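Local coordinates for Glyco_hydro_cc domain-containing protein (Pseudomonas viridiflava, PDB 6UAV) that probably hydrolyses internal beta-1,3-glucosidic bonds in beta-1,3-glucans, as an endo-beta-1,3-glucanase of glycoside hydrolase family GH128, subgroup II, at residues Pro85-Pro95 / Met126-Trp135; Trp181-His189 / Gln203-Leu214. All blocks are in the same frame, centred on the assembly; numbering follows the deposited sequence.

Contact 1: Pro85-Pro95 / Met126-Trp135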
# COMPACT_ATOMS: atom_id res chain seq x y z
N PRO A 85 2.41 -11.47 -2.80
CA PRO A 85 2.29 -12.79 -3.40
C PRO A 85 3.27 -13.81 -2.86
O PRO A 85 2.97 -15.01 -2.87
CB PRO A 85 2.58 -12.53 -4.88
CG PRO A 85 3.41 -11.25 -4.89
CD PRO A 85 2.86 -10.42 -3.74
N ASN A 86 4.44 -13.35 -2.42
CA ASN A 86 5.49 -14.27 -1.91
C ASN A 86 5.28 -14.56 -0.42
O ASN A 86 6.21 -15.07 0.17
CB ASN A 86 6.87 -13.73 -2.25
CG ASN A 86 7.20 -12.38 -1.65
OD1 ASN A 86 6.30 -11.53 -1.55
ND2 ASN A 86 8.49 -12.18 -1.35
N LEU A 87 4.16 -14.18 0.17
CA LEU A 87 3.90 -14.57 1.58
C LEU A 87 2.77 -15.61 1.51
O LEU A 87 1.69 -15.31 0.96
CB LEU A 87 3.46 -13.36 2.41
CG LEU A 87 4.59 -12.49 2.98
CD1 LEU A 87 5.40 -13.25 4.03
CD2 LEU A 87 5.45 -11.87 1.89
N VAL A 88 2.98 -16.75 2.13
CA VAL A 88 1.96 -17.83 2.05
C VAL A 88 0.69 -17.43 2.80
O VAL A 88 -0.42 -17.90 2.39
CB VAL A 88 2.57 -19.11 2.62
CG1 VAL A 88 1.50 -20.17 2.67
CG2 VAL A 88 3.79 -19.55 1.81
N ASP A 89 0.80 -16.59 3.83
CA ASP A 89 -0.39 -16.19 4.62
C ASP A 89 -1.07 -14.98 3.97
O ASP A 89 -2.08 -14.50 4.54
CB ASP A 89 -0.01 -15.88 6.07
CG ASP A 89 0.76 -14.59 6.19
OD1 ASP A 89 1.86 -14.51 5.60
OD2 ASP A 89 0.22 -13.67 6.79
N GLN A 90 -0.56 -14.46 2.87
CA GLN A 90 -1.19 -13.31 2.18
C GLN A 90 -1.65 -13.80 0.78
O GLN A 90 -2.24 -14.89 0.71
CB GLN A 90 -0.19 -12.18 2.12
CG GLN A 90 0.22 -11.66 3.50
CD GLN A 90 -0.93 -11.03 4.21
OE1 GLN A 90 -1.84 -10.49 3.61
NE2 GLN A 90 -0.89 -11.05 5.54
N ALA A 91 -1.42 -13.05 -0.29
CA ALA A 91 -1.92 -13.41 -1.62
C ALA A 91 -1.45 -14.82 -2.00
O ALA A 91 -2.22 -15.54 -2.71
CB ALA A 91 -1.57 -12.35 -2.64
N ASN A 92 -0.22 -15.21 -1.62
CA ASN A 92 0.24 -16.60 -1.82
C ASN A 92 0.09 -16.96 -3.30
O ASN A 92 -0.56 -17.98 -3.63
CB ASN A 92 -0.53 -17.52 -0.90
CG ASN A 92 0.08 -18.90 -0.83
OD1 ASN A 92 1.25 -19.07 -1.13
ND2 ASN A 92 -0.74 -19.88 -0.50
N MET A 93 0.71 -16.18 -4.19
CA MET A 93 0.60 -16.45 -5.66
C MET A 93 2.01 -16.76 -6.16
O MET A 93 2.91 -15.93 -6.00
CB MET A 93 0.01 -15.26 -6.38
CG MET A 93 -1.50 -15.13 -6.06
SD MET A 93 -2.19 -13.72 -6.88
CE MET A 93 -2.33 -14.34 -8.55
N THR A 94 2.19 -17.88 -6.81
CA THR A 94 3.47 -18.16 -7.49
C THR A 94 3.67 -17.16 -8.61
O THR A 94 2.74 -16.49 -9.08
CB THR A 94 3.50 -19.58 -8.04
OG1 THR A 94 2.48 -19.63 -9.04
CG2 THR A 94 3.27 -20.63 -6.96
N PRO A 95 4.92 -17.00 -9.09
CA PRO A 95 5.15 -16.16 -10.28
C PRO A 95 4.23 -16.52 -11.46
O PRO A 95 3.69 -15.60 -12.12
CB PRO A 95 6.65 -16.38 -10.54
CG PRO A 95 7.22 -16.57 -9.12
CD PRO A 95 6.17 -17.44 -8.46
N MET A 126 7.19 -17.79 0.81
CA MET A 126 6.95 -18.78 -0.26
C MET A 126 8.28 -19.46 -0.61
O MET A 126 9.31 -18.80 -0.79
CB MET A 126 6.38 -18.10 -1.52
CG MET A 126 6.16 -19.05 -2.71
SD MET A 126 5.40 -18.10 -4.02
CE MET A 126 3.71 -18.07 -3.46
N THR A 127 8.29 -20.79 -0.64
CA THR A 127 9.50 -21.57 -0.98
C THR A 127 10.22 -20.98 -2.19
O THR A 127 9.61 -20.88 -3.27
CB THR A 127 9.16 -23.03 -1.29
OG1 THR A 127 8.41 -23.51 -0.19
CG2 THR A 127 10.43 -23.83 -1.48
N GLY A 128 11.52 -20.71 -2.03
CA GLY A 128 12.37 -20.16 -3.11
C GLY A 128 12.17 -18.68 -3.35
O GLY A 128 13.06 -18.08 -4.07
N TYR A 129 11.12 -18.05 -2.78
CA TYR A 129 10.78 -16.66 -3.20
C TYR A 129 10.69 -15.73 -1.98
O TYR A 129 10.00 -14.69 -2.05
CB TYR A 129 9.54 -16.65 -4.10
CG TYR A 129 9.71 -17.31 -5.45
CD1 TYR A 129 10.62 -16.83 -6.38
CD2 TYR A 129 8.96 -18.44 -5.78
CE1 TYR A 129 10.78 -17.46 -7.61
CE2 TYR A 129 9.13 -19.10 -6.99
CZ TYR A 129 10.03 -18.58 -7.92
OH TYR A 129 10.19 -19.17 -9.15
N GLY A 130 11.52 -15.97 -0.97
CA GLY A 130 11.67 -14.99 0.14
C GLY A 130 12.10 -13.64 -0.42
O GLY A 130 11.63 -12.56 0.06
N ASP A 131 13.02 -13.65 -1.36
CA ASP A 131 13.62 -12.43 -1.92
C ASP A 131 12.64 -11.89 -2.94
O ASP A 131 12.38 -12.59 -3.93
CB ASP A 131 14.95 -12.71 -2.60
CG ASP A 131 15.65 -11.48 -3.15
OD1 ASP A 131 15.06 -10.41 -3.22
OD2 ASP A 131 16.86 -11.64 -3.46
N PRO A 132 12.10 -10.67 -2.78
CA PRO A 132 11.14 -10.15 -3.75
C PRO A 132 11.73 -10.00 -5.15
O PRO A 132 10.98 -10.00 -6.14
CB PRO A 132 10.75 -8.79 -3.19
CG PRO A 132 11.85 -8.44 -2.22
CD PRO A 132 12.29 -9.76 -1.63
N VAL A 133 13.05 -9.91 -5.23
CA VAL A 133 13.76 -9.82 -6.53
C VAL A 133 13.61 -11.16 -7.23
O VAL A 133 13.39 -11.20 -8.44
CB VAL A 133 15.23 -9.37 -6.38
CG1 VAL A 133 15.99 -9.53 -7.69
CG2 VAL A 133 15.28 -7.91 -5.99
N ALA A 134 13.75 -12.26 -6.51
CA ALA A 134 13.61 -13.58 -7.15
C ALA A 134 12.17 -13.71 -7.61
O ALA A 134 11.95 -14.20 -8.74
CB ALA A 134 13.95 -14.69 -6.19
N TRP A 135 11.21 -13.33 -6.80
CA TRP A 135 9.79 -13.47 -7.20
C TRP A 135 9.52 -12.60 -8.43
O TRP A 135 8.94 -13.10 -9.42
CB TRP A 135 8.86 -13.23 -5.98
CG TRP A 135 7.42 -13.57 -6.26
CD1 TRP A 135 6.79 -14.72 -5.93
CD2 TRP A 135 6.51 -12.82 -7.08
NE1 TRP A 135 5.50 -14.71 -6.42
CE2 TRP A 135 5.30 -13.55 -7.15
CE3 TRP A 135 6.58 -11.57 -7.72
CZ2 TRP A 135 4.21 -13.12 -7.89
CZ3 TRP A 135 5.48 -11.12 -8.42
CH2 TRP A 135 4.32 -11.89 -8.50
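Asn86 and Met126 bring the two loops together through a backbone hydrogen bond, Met126 N to Asn86 O at 3.0 Å and nearly straight (168°), while at the far end Pro95 meets Trp135 where helices 95-112 and 132-146 begin. The indole of Trp135 lies between two prolines. Pro85 CG sits over the six-membered ring, 3.7 Å from its centroid, and Pro95 CG lies over the opposite face, 3.8 Å from the centroid of the five-membered ring; both are CH-pi contacts close to the ring normal. In the plane of the indole, NE1 donates to Met93 O at 2.9 Å, so the ring is fixed at its edge as well as on its faces. Pro95 CG also lies over a face of Tyr129, 3.9 Å from its centroid, so one methylene fills the corner where the two rings meet. Asn86 ND2 donates to Tyr129 O at 3.0 Å, with the acceptor lying in the amide plane; a second bond, to Asn122 O, uses the same nitrogen. A chi1 of 61° turns the Asn86 amide toward that Tyr129 carbonyl. Met126, bent at chi3 (-79°), delivers CE to Pro85 O and Met93 O. The three N-H to carbonyl bonds thus fix how the segments lie against each other, two of them between loops, while Pro95 against Trp135 joins the first turns of the two helices.

Contact 2: Trp181-His189 / Gln203-Leu214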
# COMPACT_ATOMS: atom_id res chain seq x y z
N TRP A 181 4.79 2.74 -4.83
CA TRP A 181 3.96 3.12 -3.68
C TRP A 181 4.39 2.22 -2.52
O TRP A 181 4.42 0.96 -2.68
CB TRP A 181 2.47 2.91 -3.99
CG TRP A 181 1.84 3.80 -5.03
CD1 TRP A 181 2.34 4.34 -6.18
CD2 TRP A 181 0.45 4.16 -4.99
NE1 TRP A 181 1.35 5.02 -6.86
CE2 TRP A 181 0.18 4.91 -6.15
CE3 TRP A 181 -0.57 3.95 -4.05
CZ2 TRP A 181 -1.09 5.44 -6.42
CZ3 TRP A 181 -1.81 4.46 -4.33
CH2 TRP A 181 -2.07 5.17 -5.50
N VAL A 182 4.66 2.80 -1.35
CA VAL A 182 5.02 1.97 -0.18
C VAL A 182 3.74 1.86 0.64
O VAL A 182 3.46 2.79 1.42
CB VAL A 182 6.19 2.61 0.58
CG1 VAL A 182 6.43 1.87 1.88
CG2 VAL A 182 7.48 2.68 -0.25
N THR A 183 2.98 0.77 0.47
CA THR A 183 1.55 0.79 0.86
C THR A 183 1.32 0.21 2.25
O THR A 183 0.19 0.18 2.71
CB THR A 183 0.72 0.09 -0.23
OG1 THR A 183 1.27 -1.22 -0.42
CG2 THR A 183 0.74 0.88 -1.51
N GLU A 184 2.38 -0.26 2.89
CA GLU A 184 2.39 -0.58 4.33
C GLU A 184 3.80 -0.30 4.83
O GLU A 184 4.81 -0.82 4.26
CB GLU A 184 2.10 -2.04 4.70
CG GLU A 184 0.77 -2.55 4.21
CD GLU A 184 0.48 -3.99 4.54
OE1 GLU A 184 1.15 -4.59 5.43
OE2 GLU A 184 -0.43 -4.57 3.86
N PHE A 185 3.90 0.50 5.89
CA PHE A 185 5.18 0.66 6.61
C PHE A 185 4.94 1.12 8.03
O PHE A 185 3.90 1.65 8.37
CB PHE A 185 6.16 1.61 5.92
CG PHE A 185 5.82 3.06 5.94
CD1 PHE A 185 4.70 3.55 5.31
CD2 PHE A 185 6.60 3.94 6.68
CE1 PHE A 185 4.37 4.90 5.35
CE2 PHE A 185 6.31 5.29 6.69
CZ PHE A 185 5.19 5.76 6.04
N ALA A 186 5.91 0.76 8.85
CA ALA A 186 6.06 1.11 10.28
C ALA A 186 7.37 0.48 10.67
O ALA A 186 7.88 -0.37 9.88
CB ALA A 186 4.88 0.54 11.03
N ASN A 187 7.92 0.76 11.84
CA ASN A 187 9.06 -0.06 12.29
C ASN A 187 8.67 -0.96 13.45
O ASN A 187 8.41 -0.45 14.54
CB ASN A 187 10.26 0.81 12.66
CG ASN A 187 11.55 0.02 12.70
OD1 ASN A 187 11.55 -1.17 13.07
ND2 ASN A 187 12.63 0.67 12.27
N TRP A 188 8.68 -2.26 13.21
CA TRP A 188 8.32 -3.32 14.18
C TRP A 188 9.54 -4.13 14.57
O TRP A 188 9.38 -5.26 15.06
CB TRP A 188 7.21 -4.18 13.56
CG TRP A 188 5.88 -3.50 13.47
CD1 TRP A 188 5.58 -2.17 13.56
CD2 TRP A 188 4.64 -4.17 13.17
NE1 TRP A 188 4.22 -1.97 13.39
CE2 TRP A 188 3.63 -3.19 13.18
CE3 TRP A 188 4.31 -5.51 12.96
CZ2 TRP A 188 2.30 -3.52 12.89
CZ3 TRP A 188 2.98 -5.84 12.76
CH2 TRP A 188 2.00 -4.86 12.72
N HIS A 189 10.74 -3.57 14.47
CA HIS A 189 11.94 -4.30 14.96
C HIS A 189 11.72 -4.76 16.41
O HIS A 189 11.32 -3.95 17.23
CB HIS A 189 13.18 -3.42 14.89
CG HIS A 189 14.46 -4.16 14.92
ND1 HIS A 189 15.02 -4.58 13.72
CD2 HIS A 189 15.29 -4.52 15.92
CE1 HIS A 189 16.21 -5.11 13.98
NE2 HIS A 189 16.40 -5.13 15.36
N GLN A 203 8.90 4.80 17.95
CA GLN A 203 8.06 4.70 16.72
C GLN A 203 7.96 6.10 16.10
O GLN A 203 7.99 6.21 14.87
CB GLN A 203 6.67 4.13 16.99
CG GLN A 203 5.91 3.72 15.74
CD GLN A 203 6.61 2.61 14.99
OE1 GLN A 203 7.23 2.87 13.99
NE2 GLN A 203 6.45 1.38 15.45
N LYS A 204 7.84 7.15 16.94
CA LYS A 204 7.75 8.55 16.39
C LYS A 204 9.05 8.88 15.65
O LYS A 204 9.04 9.47 14.52
CB LYS A 204 7.47 9.58 17.49
CG LYS A 204 6.04 9.62 18.03
CD LYS A 204 5.85 10.55 19.22
CE LYS A 204 5.94 12.00 18.78
NZ LYS A 204 5.81 12.88 19.96
N GLN A 205 10.18 8.53 16.26
CA GLN A 205 11.52 8.78 15.65
C GLN A 205 11.56 8.09 14.29
O GLN A 205 12.01 8.69 13.29
CB GLN A 205 12.60 8.36 16.63
CG GLN A 205 14.00 8.81 16.22
CD GLN A 205 14.62 7.99 15.11
OE1 GLN A 205 14.33 6.81 14.94
NE2 GLN A 205 15.48 8.63 14.34
N GLN A 206 11.15 6.83 14.24
CA GLN A 206 11.28 6.05 12.99
C GLN A 206 10.22 6.52 11.98
O GLN A 206 10.57 6.63 10.78
CB GLN A 206 11.16 4.57 13.29
CG GLN A 206 12.49 3.97 13.69
CD GLN A 206 13.50 4.08 12.56
OE1 GLN A 206 13.33 3.40 11.53
NE2 GLN A 206 14.51 4.94 12.73
N MET A 207 9.03 6.91 12.42
CA MET A 207 8.02 7.51 11.51
C MET A 207 8.60 8.76 10.89
O MET A 207 8.49 8.93 9.66
CB MET A 207 6.71 7.85 12.25
CG MET A 207 5.77 8.66 11.41
SD MET A 207 4.30 9.09 12.33
CE MET A 207 3.41 7.54 12.14
N ALA A 208 9.21 9.63 11.66
CA ALA A 208 9.75 10.88 11.07
C ALA A 208 10.83 10.53 10.03
O ALA A 208 10.86 11.13 8.95
CB ALA A 208 10.26 11.80 12.18
N GLU A 209 11.76 9.65 10.38
CA GLU A 209 12.87 9.27 9.47
C GLU A 209 12.28 8.70 8.17
O GLU A 209 12.63 9.16 7.09
CB GLU A 209 13.79 8.24 10.12
CG GLU A 209 14.91 8.93 10.83
CD GLU A 209 16.15 8.12 11.17
OE1 GLU A 209 16.25 6.94 10.74
OE2 GLU A 209 16.98 8.70 11.89
N MET A 210 11.38 7.73 8.29
CA MET A 210 10.83 7.02 7.11
C MET A 210 9.99 8.00 6.30
O MET A 210 10.14 7.98 5.08
CB MET A 210 10.02 5.82 7.54
CG MET A 210 10.84 4.85 8.31
SD MET A 210 9.89 3.39 9.01
CE MET A 210 10.10 2.45 7.53
N VAL A 211 9.14 8.79 6.93
CA VAL A 211 8.27 9.73 6.17
C VAL A 211 9.15 10.75 5.45
O VAL A 211 8.89 11.07 4.24
CB VAL A 211 7.22 10.42 7.09
CG1 VAL A 211 6.57 11.62 6.39
CG2 VAL A 211 6.19 9.41 7.50
N THR A 212 10.18 11.27 6.12
CA THR A 212 11.05 12.29 5.47
C THR A 212 11.69 11.66 4.24
O THR A 212 11.82 12.34 3.20
CB THR A 212 12.12 12.83 6.42
OG1 THR A 212 11.43 13.46 7.49
CG2 THR A 212 13.05 13.81 5.75
N MET A 213 12.18 10.44 4.41
CA MET A 213 12.88 9.75 3.31
C MET A 213 11.88 9.53 2.15
O MET A 213 12.25 9.85 0.99
CB MET A 213 13.47 8.45 3.84
CG MET A 213 14.20 7.62 2.81
SD MET A 213 13.10 6.52 1.92
CE MET A 213 12.60 5.41 3.23
N LEU A 214 10.64 9.11 2.44
CA LEU A 214 9.66 8.77 1.38
C LEU A 214 9.18 10.06 0.69
O LEU A 214 9.00 10.01 -0.51
CB LEU A 214 8.51 7.98 1.96
CG LEU A 214 8.87 6.59 2.48
CD1 LEU A 214 7.67 6.01 3.23
CD2 LEU A 214 9.32 5.62 1.36
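Phe185 and Asn187 meet helix 200-216 in the seventh beta-alpha unit of an eight-stranded parallel TIM barrel, where strand 180-185 and the loop after it pack against the helix leading to strand 220-225. Phe185 carries the apolar half. Leu214 CD1 stands over one face of its ring, 3.9 Å from the centroid and close to the ring normal, a CH-pi contact, while Val211 CG2 comes to the ring edge. Met210 runs alongside the ring, headed the other way: its CB is 3.8 Å from Phe185 CE2, and its sulfur lies at the ring edge, 5.4 Å from the centroid, in a Met-aromatic contact. One turn of helix beyond Met210, the other branch of Leu214 uses CD2 to touch Val182 CG2 at 3.8 Å.

In the polar half, the Gln203 side-chain amide bonds both main-chain polar groups of Asn187: Gln203 OE1 accepts from Asn187 N at 3.1 Å, and Gln203 NE2 donates to Asn187 O at 2.8 Å. The bend at chi2 (62°) turns the Gln203 amide to face that backbone, and His235 O takes a further bond from NE2.

Second-shell bonds then orient the partners. Asn187 OD1 accepts from His189 N, an Asx turn, and His189 is itself hydrogen-bonded through ND1 to Asp163 and through NE2 to Asp193. Gln206 NE2 donates to Gln205 OE1, steadying the amide whose oxygen receives Asn187 ND2 at 2.9 Å, with ND2 42° above the carbonyl plane and the two amide planes 76° apart.

Contacts 1 and 2 follow one another along the chain, the first closing before the second opens, and both belong to the same eight-stranded parallel barrel. Their centres are about 23 Å apart, yet their nearest atoms come within about 6 Å without touching. Contact 1 joins the loops after strands 78-81 and 115-121, ahead of helices 95-112 and 132-146, tying units four and five about 17 Å from the chain centre. Contact 2, about 13 Å from that centre and more buried, stays within unit seven. Both involve loops that follow barrel strands, the side where TIM-barrel enzymes generally carry their active site.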